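PDB 6V3Q: metallo-beta-lactamase FIM-1 from Pseudomonas aeruginosa, which probably hydrolyses beta-lactam antibiotics to substituted beta-amino acids, as a zinc-dependent class B beta-lactamase. Local coordinates for residues 90-104 / 113-125. Sequence-based numbering, arbitrary orientation.
Sequences VAALRQQGIVTYAAA and NGLTPAEHDLIFD
With chi1 at 62°, Thr100 sets OG1 between its own backbone N and carbonyl carbon, where it accepts the N-H of Glu119 in a nearly straight bond (OG1 to N 2.8 Å). The same hydroxyl donates to a water that also takes the N-H of Thr100 and donates to Ile98 O and to Glu119 OE1; the extended Glu119 chain, CG anti to N, carries the carboxylate there. Arg94 lays one guanidinium face over Glu119 CB and sends NH1 to Pro117 O (2.9 Å). That bond is bent, 133° at the hydrogen, and the donor stands above the carbonyl plane. The opposite charges do not touch: Arg94 NH2 and Glu119 OE2 are 4.7 Å apart.

Beyond Thr100 the backbones pair in parallel, His120 N to Thr100 O, Ala102 N to His120 O and Leu122 N to Ala102 O (2.9 Å). The parallel pairing joins the two strands of a beta-alpha-beta unit: strand 99-102, helix 104-108, strand 120-121, the last outermost in its sheet within this chain. On one face Tyr101 CB meets Leu122 CD2 at 3.6 Å, while the Tyr101 and His120 rings meet obliquely (planes 32° apart); on the other, Ala102 CB packs on Ala118 CB at 3.6 Å.

His120 ND1, buried without a polar partner, lies 3.7 Å from Val99 CG1. Across the two segments, the polar contacts probably hold the edge strand mainly through backbone bonds and the water-bridged Thr100 hydroxyl, with Arg94 adding a bond to Pro117 O and no direct salt bridge to Glu119.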
ATOM      1  N   VAL A  90      -9.227 -17.715   9.889  1.00 74.34           N
ATOM      2  CA  VAL A  90     -10.101 -18.881  10.005  1.00 74.64           C
ATOM      3  C   VAL A  90     -10.164 -19.363  11.449  1.00 78.42           C
ATOM      4  O   VAL A  90     -11.231 -19.748  11.945  1.00 79.62           O
ATOM      5  CB  VAL A  90      -9.628 -19.998   9.054  1.00 77.22           C
ATOM      6  CG1 VAL A  90     -10.304 -21.317   9.391  1.00 75.39           C
ATOM      7  CG2 VAL A  90      -9.914 -19.616   7.620  1.00 77.36           C
ATOM      8  N   ALA A  91      -9.026 -19.338  12.148  1.00 80.97           N
ATOM      9  CA  ALA A  91      -8.986 -19.823  13.525  1.00 81.28           C
ATOM     10  C   ALA A  91      -9.927 -19.031  14.425  1.00 81.71           C
ATOM     11  O   ALA A  91     -10.580 -19.601  15.306  1.00 83.42           O
ATOM     12  CB  ALA A  91      -7.555 -19.764  14.060  1.00 79.79           C
ATOM     13  N   ALA A  92     -10.012 -17.713  14.218  1.00 79.71           N
ATOM     14  CA  ALA A  92     -10.915 -16.899  15.024  1.00 80.10           C
ATOM     15  C   ALA A  92     -12.372 -17.282  14.794  1.00 77.75           C
ATOM     16  O   ALA A  92     -13.192 -17.188  15.715  1.00 79.65           O
ATOM     17  CB  ALA A  92     -10.698 -15.416  14.722  1.00 77.45           C
ATOM     18  N   LEU A  93     -12.709 -17.723  13.582  1.00 74.14           N
ATOM     19  CA  LEU A  93     -14.072 -18.162  13.304  1.00 73.60           C
ATOM     20  C   LEU A  93     -14.362 -19.503  13.971  1.00 76.28           C
ATOM     21  O   LEU A  93     -15.390 -19.667  14.638  1.00 77.83           O
ATOM     22  CB  LEU A  93     -14.294 -18.247  11.794  1.00 69.47           C
ATOM     23  CG  LEU A  93     -14.088 -16.951  11.006  1.00 69.19           C
ATOM     24  CD1 LEU A  93     -14.066 -17.227   9.512  1.00 66.94           C
ATOM     25  CD2 LEU A  93     -15.171 -15.945  11.339  1.00 71.67           C
ATOM     26  N   ARG A  94     -13.457 -20.472  13.813  1.00 75.76           N
ATOM     27  CA  ARG A  94     -13.675 -21.794  14.392  1.00 79.18           C
ATOM     28  C   ARG A  94     -13.654 -21.753  15.916  1.00 86.45           C
ATOM     29  O   ARG A  94     -14.281 -22.598  16.566  1.00 88.16           O
ATOM     30  CB  ARG A  94     -12.630 -22.773  13.860  1.00 78.59           C
ATOM     31  CG  ARG A  94     -12.632 -22.893  12.342  1.00 76.06           C
ATOM     32  CD  ARG A  94     -11.661 -23.958  11.855  1.00 81.33           C
ATOM     33  NE  ARG A  94     -12.080 -25.303  12.239  1.00 87.53           N
ATOM     34  CZ  ARG A  94     -11.463 -26.416  11.857  1.00 92.19           C
ATOM     35  NH1 ARG A  94     -10.394 -26.349  11.075  1.00 93.48           N
ATOM     36  NH2 ARG A  94     -11.917 -27.598  12.254  1.00 94.99           N
ATOM     37  N   GLN A  95     -12.941 -20.787  16.500  1.00 91.24           N
ATOM     38  CA  GLN A  95     -13.012 -20.585  17.944  1.00100.17           C
ATOM     39  C   GLN A  95     -14.409 -20.157  18.370  1.00 98.24           C
ATOM     40  O   GLN A  95     -14.914 -20.598  19.409  1.00100.29           O
ATOM     41  CB  GLN A  95     -11.977 -19.545  18.377  1.00109.99           C
ATOM     42  CG  GLN A  95     -12.365 -18.750  19.619  1.00120.45           C
ATOM     43  CD  GLN A  95     -11.349 -17.685  19.974  1.00127.76           C
ATOM     44  OE1 GLN A  95     -10.623 -17.185  19.113  1.00128.48           O
ATOM     45  NE2 GLN A  95     -11.288 -17.334  21.252  1.00132.50           N
ATOM     46  N   GLN A  96     -15.052 -19.305  17.573  1.00 92.70           N
ATOM     47  CA  GLN A  96     -16.387 -18.798  17.859  1.00 91.56           C
ATOM     48  C   GLN A  96     -17.494 -19.766  17.457  1.00 88.87           C
ATOM     49  O   GLN A  96     -18.672 -19.413  17.569  1.00 86.57           O
ATOM     50  CB  GLN A  96     -16.594 -17.454  17.155  1.00 91.90           C
ATOM     51  CG  GLN A  96     -15.802 -16.306  17.760  1.00 97.55           C
ATOM     52  CD  GLN A  96     -16.420 -15.788  19.044  1.00104.09           C
ATOM     53  OE1 GLN A  96     -17.449 -15.114  19.022  1.00103.33           O
ATOM     54  NE2 GLN A  96     -15.791 -16.098  20.171  1.00109.14           N
ATOM     55  N   GLY A  97     -17.149 -20.963  16.987  1.00 88.26           N
ATOM     56  CA  GLY A  97     -18.153 -21.938  16.614  1.00 86.83           C
ATOM     57  C   GLY A  97     -18.780 -21.729  15.256  1.00 83.47           C
ATOM     58  O   GLY A  97     -19.836 -22.306  14.979  1.00 82.99           O
ATOM     59  N   ILE A  98     -18.165 -20.918  14.396  1.00 78.48           N
ATOM     60  CA  ILE A  98     -18.701 -20.706  13.059  1.00 74.08           C
ATOM     61  C   ILE A  98     -18.505 -21.972  12.235  1.00 72.29           C
ATOM     62  O   ILE A  98     -17.475 -22.652  12.341  1.00 73.52           O
ATOM     63  CB  ILE A  98     -18.023 -19.498  12.390  1.00 73.93           C
ATOM     64  CG1 ILE A  98     -17.883 -18.336  13.375  1.00 76.91           C
ATOM     65  CG2 ILE A  98     -18.810 -19.053  11.170  1.00 72.40           C
ATOM     66  CD1 ILE A  98     -19.187 -17.816  13.888  1.00 75.00           C
ATOM     67  N   VAL A  99     -19.500 -22.305  11.419  1.00 68.30           N
ATOM     68  CA  VAL A  99     -19.380 -23.417  10.481  1.00 62.88           C
ATOM     69  C   VAL A  99     -18.649 -22.909   9.245  1.00 64.19           C
ATOM     70  O   VAL A  99     -19.130 -22.003   8.558  1.00 63.79           O
ATOM     71  CB  VAL A  99     -20.757 -23.991  10.117  1.00 66.00           C
ATOM     72  CG1 VAL A  99     -20.597 -25.305   9.368  1.00 63.02           C
ATOM     73  CG2 VAL A  99     -21.610 -24.174  11.366  1.00 62.39           C
ATOM     74  N   THR A 100     -17.478 -23.479   8.969  1.00 62.53           N
ATOM     75  CA  THR A 100     -16.592 -22.975   7.930  1.00 60.30           C
ATOM     76  C   THR A 100     -16.490 -23.970   6.782  1.00 64.04           C
ATOM     77  O   THR A 100     -16.414 -25.184   7.001  1.00 65.14           O
ATOM     78  CB  THR A 100     -15.200 -22.685   8.495  1.00 61.88           C
ATOM     79  OG1 THR A 100     -14.617 -23.899   8.984  1.00 66.96           O
ATOM     80  CG2 THR A 100     -15.293 -21.682   9.634  1.00 61.25           C
ATOM     81  N   TYR A 101     -16.486 -23.445   5.558  1.00 61.30           N
ATOM     82  CA  TYR A 101     -16.385 -24.247   4.348  1.00 60.96           C
ATOM     83  C   TYR A 101     -15.268 -23.712   3.462  1.00 60.94           C
ATOM     84  O   TYR A 101     -14.981 -22.512   3.449  1.00 57.27           O
ATOM     85  CB  TYR A 101     -17.692 -24.240   3.545  1.00 62.55           C
ATOM     86  CG  TYR A 101     -18.880 -24.873   4.232  1.00 69.55           C
ATOM     87  CD1 TYR A 101     -19.270 -26.170   3.931  1.00 73.72           C
ATOM     88  CD2 TYR A 101     -19.625 -24.166   5.165  1.00 70.44           C
ATOM     89  CE1 TYR A 101     -20.363 -26.750   4.549  1.00 78.84           C
ATOM     90  CE2 TYR A 101     -20.719 -24.736   5.788  1.00 77.62           C
ATOM     91  CZ  TYR A 101     -21.083 -26.028   5.476  1.00 80.86           C
ATOM     92  OH  TYR A 101     -22.172 -26.598   6.095  1.00 88.01           O
ATOM     93  N   ALA A 102     -14.654 -24.617   2.707  1.00 58.89           N
ATOM     94  CA  ALA A 102     -13.703 -24.240   1.671  1.00 59.42           C
ATOM     95  C   ALA A 102     -13.588 -25.391   0.687  1.00 59.63           C
ATOM     96  O   ALA A 102     -13.994 -26.521   0.976  1.00 62.23           O
ATOM     97  CB  ALA A 102     -12.330 -23.887   2.253  1.00 63.39           C
ATOM     98  N   ALA A 103     -13.040 -25.088  -0.488  1.00 60.40           N
ATOM     99  CA  ALA A 103     -12.768 -26.127  -1.469  1.00 59.47           C
ATOM    100  C   ALA A 103     -11.807 -27.152  -0.883  1.00 58.61           C
ATOM    101  O   ALA A 103     -10.944 -26.815  -0.067  1.00 62.15           O
ATOM    102  CB  ALA A 103     -12.177 -25.517  -2.741  1.00 62.43           C
ATOM    103  N   ALA A 104     -11.979 -28.417  -1.281  1.00 65.54           N
ATOM    104  CA  ALA A 104     -11.126 -29.478  -0.751  1.00 76.18           C
ATOM    105  C   ALA A 104      -9.657 -29.159  -0.981  1.00 75.36           C
ATOM    106  O   ALA A 104      -8.817 -29.378  -0.100  1.00 76.74           O
ATOM    107  CB  ALA A 104     -11.493 -30.820  -1.387  1.00 71.83           C
ATOM    108  N   ASN A 113       0.645 -23.150   3.662  1.00101.65           N
ATOM    109  CA  ASN A 113       0.658 -21.697   3.573  1.00 94.12           C
ATOM    110  C   ASN A 113       0.523 -21.022   4.931  1.00 90.71           C
ATOM    111  O   ASN A 113       0.252 -19.818   4.983  1.00 91.56           O
ATOM    112  CB  ASN A 113      -0.455 -21.216   2.639  1.00 92.63           C
ATOM    113  CG  ASN A 113      -0.239 -21.655   1.204  1.00 94.16           C
ATOM    114  OD1 ASN A 113       0.897 -21.843   0.767  1.00103.60           O
ATOM    115  ND2 ASN A 113      -1.327 -21.820   0.463  1.00 88.00           N
ATOM    116  N   GLY A 114       0.703 -21.763   6.020  1.00 88.43           N
ATOM    117  CA  GLY A 114       0.614 -21.173   7.348  1.00 88.83           C
ATOM    118  C   GLY A 114      -0.777 -20.701   7.706  1.00 88.28           C
ATOM    119  O   GLY A 114      -0.926 -19.683   8.391  1.00 89.73           O
ATOM    120  N   LEU A 115      -1.803 -21.421   7.259  1.00 84.71           N
ATOM    121  CA  LEU A 115      -3.188 -21.030   7.464  1.00 79.97           C
ATOM    122  C   LEU A 115      -3.955 -22.150   8.151  1.00 78.92           C
ATOM    123  O   LEU A 115      -3.619 -23.331   8.016  1.00 78.97           O
ATOM    124  CB  LEU A 115      -3.860 -20.678   6.131  1.00 79.82           C
ATOM    125  CG  LEU A 115      -3.235 -19.533   5.331  1.00 81.33           C
ATOM    126  CD1 LEU A 115      -3.807 -19.487   3.923  1.00 80.42           C
ATOM    127  CD2 LEU A 115      -3.439 -18.205   6.039  1.00 81.29           C
ATOM    128  N   THR A 116      -4.980 -21.765   8.896  1.00 82.00           N
ATOM    129  CA  THR A 116      -5.874 -22.742   9.504  1.00 85.40           C
ATOM    130  C   THR A 116      -6.883 -23.216   8.464  1.00 81.19           C
ATOM    131  O   THR A 116      -7.523 -22.387   7.811  1.00 76.96           O
ATOM    132  CB  THR A 116      -6.605 -22.142  10.701  1.00 88.66           C
ATOM    133  OG1 THR A 116      -5.654 -21.728  11.690  1.00 91.84           O
ATOM    134  CG2 THR A 116      -7.555 -23.164  11.314  1.00 91.26           C
ATOM    135  N   PRO A 117      -7.042 -24.522   8.275  1.00 84.20           N
ATOM    136  CA  PRO A 117      -7.998 -25.008   7.277  1.00 81.51           C
ATOM    137  C   PRO A 117      -9.434 -24.799   7.728  1.00 74.25           C
ATOM    138  O   PRO A 117      -9.728 -24.610   8.911  1.00 72.93           O
ATOM    139  CB  PRO A 117      -7.666 -26.500   7.166  1.00 82.58           C
ATOM    140  CG  PRO A 117      -7.101 -26.843   8.508  1.00 85.08           C
ATOM    141  CD  PRO A 117      -6.333 -25.626   8.946  1.00 84.17           C
ATOM    142  N   ALA A 118     -10.338 -24.828   6.753  1.00 68.96           N
ATOM    143  CA  ALA A 118     -11.754 -24.837   7.069  1.00 70.79           C
ATOM    144  C   ALA A 118     -12.163 -26.213   7.585  1.00 76.35           C
ATOM    145  O   ALA A 118     -11.469 -27.213   7.389  1.00 80.58           O
ATOM    146  CB  ALA A 118     -12.589 -24.456   5.846  1.00 67.25           C
ATOM    147  N   GLU A 119     -13.311 -26.254   8.260  1.00 76.24           N
ATOM    148  CA  GLU A 119     -13.739 -27.487   8.905  1.00 80.93           C
ATOM    149  C   GLU A 119     -14.367 -28.465   7.919  1.00 76.53           C
ATOM    150  O   GLU A 119     -14.212 -29.682   8.078  1.00 77.04           O
ATOM    151  CB  GLU A 119     -14.720 -27.170  10.035  1.00 88.59           C
ATOM    152  CG  GLU A 119     -15.110 -28.367  10.879  1.00 99.35           C
ATOM    153  CD  GLU A 119     -16.143 -28.016  11.929  1.00107.57           C
ATOM    154  OE1 GLU A 119     -16.651 -26.876  11.904  1.00106.50           O
ATOM    155  OE2 GLU A 119     -16.447 -28.878  12.778  1.00113.82           O
ATOM    156  N   HIS A 120     -15.066 -27.967   6.904  1.00 74.60           N
ATOM    157  CA  HIS A 120     -15.776 -28.811   5.954  1.00 76.72           C
ATOM    158  C   HIS A 120     -15.267 -28.568   4.541  1.00 76.49           C
ATOM    159  O   HIS A 120     -14.981 -27.427   4.160  1.00 75.97           O
ATOM    160  CB  HIS A 120     -17.287 -28.552   6.002  1.00 78.49           C
ATOM    161  CG  HIS A 120     -17.925 -28.919   7.306  1.00 84.82           C
ATOM    162  ND1 HIS A 120     -18.377 -27.978   8.206  1.00 85.53           N
ATOM    163  CD2 HIS A 120     -18.190 -30.126   7.860  1.00 89.91           C
ATOM    164  CE1 HIS A 120     -18.892 -28.589   9.258  1.00 88.28           C
ATOM    165  NE2 HIS A 120     -18.791 -29.893   9.073  1.00 91.19           N
ATOM    166  N   ASP A 121     -15.155 -29.649   3.771  1.00 79.79           N
ATOM    167  CA  ASP A 121     -14.896 -29.542   2.343  1.00 79.51           C
ATOM    168  C   ASP A 121     -16.209 -29.317   1.610  1.00 74.07           C
ATOM    169  O   ASP A 121     -17.205 -29.996   1.883  1.00 77.99           O
ATOM    170  CB  ASP A 121     -14.214 -30.805   1.816  1.00 88.01           C
ATOM    171  CG  ASP A 121     -12.846 -31.025   2.418  1.00 95.20           C
ATOM    172  OD1 ASP A 121     -12.390 -30.154   3.186  1.00 96.47           O
ATOM    173  OD2 ASP A 121     -12.228 -32.071   2.123  1.00102.58           O
ATOM    174  N   LEU A 122     -16.215 -28.361   0.687  1.00 66.03           N
ATOM    175  CA  LEU A 122     -17.382 -28.162  -0.158  1.00 62.97           C
ATOM    176  C   LEU A 122     -17.566 -29.358  -1.086  1.00 66.59           C
ATOM    177  O   LEU A 122     -16.601 -29.973  -1.544  1.00 69.14           O
ATOM    178  CB  LEU A 122     -17.241 -26.872  -0.967  1.00 57.04           C
ATOM    179  CG  LEU A 122     -17.326 -25.558  -0.186  1.00 56.55           C
ATOM    180  CD1 LEU A 122     -16.805 -24.395  -1.014  1.00 56.61           C
ATOM    181  CD2 LEU A 122     -18.757 -25.296   0.255  1.00 60.47           C
ATOM    182  N   ILE A 123     -18.825 -29.696  -1.350  1.00 68.44           N
ATOM    183  CA  ILE A 123     -19.173 -30.802  -2.233  1.00 69.66           C
ATOM    184  C   ILE A 123     -19.909 -30.213  -3.429  1.00 74.62           C
ATOM    185  O   ILE A 123     -21.065 -29.791  -3.310  1.00 84.06           O
ATOM    186  CB  ILE A 123     -20.021 -31.870  -1.525  1.00 72.32           C
ATOM    187  CG1 ILE A 123     -19.251 -32.457  -0.338  1.00 77.70           C
ATOM    188  CG2 ILE A 123     -20.412 -32.973  -2.498  1.00 78.46           C
ATOM    189  CD1 ILE A 123     -19.876 -33.702   0.250  1.00 78.75           C
ATOM    190  N   PHE A 124     -19.241 -30.183  -4.577  1.00 65.68           N
ATOM    191  CA  PHE A 124     -19.806 -29.613  -5.788  1.00 64.97           C
ATOM    192  C   PHE A 124     -20.546 -30.676  -6.588  1.00 70.18           C
ATOM    193  O   PHE A 124     -20.190 -31.857  -6.570  1.00 77.91           O
ATOM    194  CB  PHE A 124     -18.710 -28.990  -6.653  1.00 61.93           C
ATOM    195  CG  PHE A 124     -18.085 -27.764  -6.050  1.00 61.32           C
ATOM    196  CD1 PHE A 124     -16.889 -27.843  -5.354  1.00 57.54           C
ATOM    197  CD2 PHE A 124     -18.693 -26.527  -6.184  1.00 54.85           C
ATOM    198  CE1 PHE A 124     -16.315 -26.712  -4.798  1.00 54.45           C
ATOM    199  CE2 PHE A 124     -18.124 -25.393  -5.632  1.00 55.74           C
ATOM    200  CZ  PHE A 124     -16.936 -25.486  -4.939  1.00 57.94           C
ATOM    201  N   ASP A 125     -21.588 -30.243  -7.292  1.00 66.75           N
ATOM    202  CA  ASP A 125     -22.334 -31.132  -8.165  1.00 72.00           C
ATOM    203  C   ASP A 125     -21.671 -31.158  -9.544  1.00 72.50           C
ATOM    204  O   ASP A 125     -20.633 -30.532  -9.771  1.00 71.24           O
ATOM    205  CB  ASP A 125     -23.805 -30.710  -8.230  1.00 79.65           C
ATOM    206  CG  ASP A 125     -24.007 -29.331  -8.853  1.00 84.66           C
ATOM    207  OD1 ASP A 125     -25.180 -28.939  -9.035  1.00 89.86           O
ATOM    208  OD2 ASP A 125     -23.012 -28.647  -9.175  1.00 83.24           O
TER
HETATM  209  O   HOH W   1     -16.265 -24.497  11.053  1.00 87.05           O
HETATM  210  O   HOH W   2     -14.211 -28.978  -2.178  1.00 72.28           O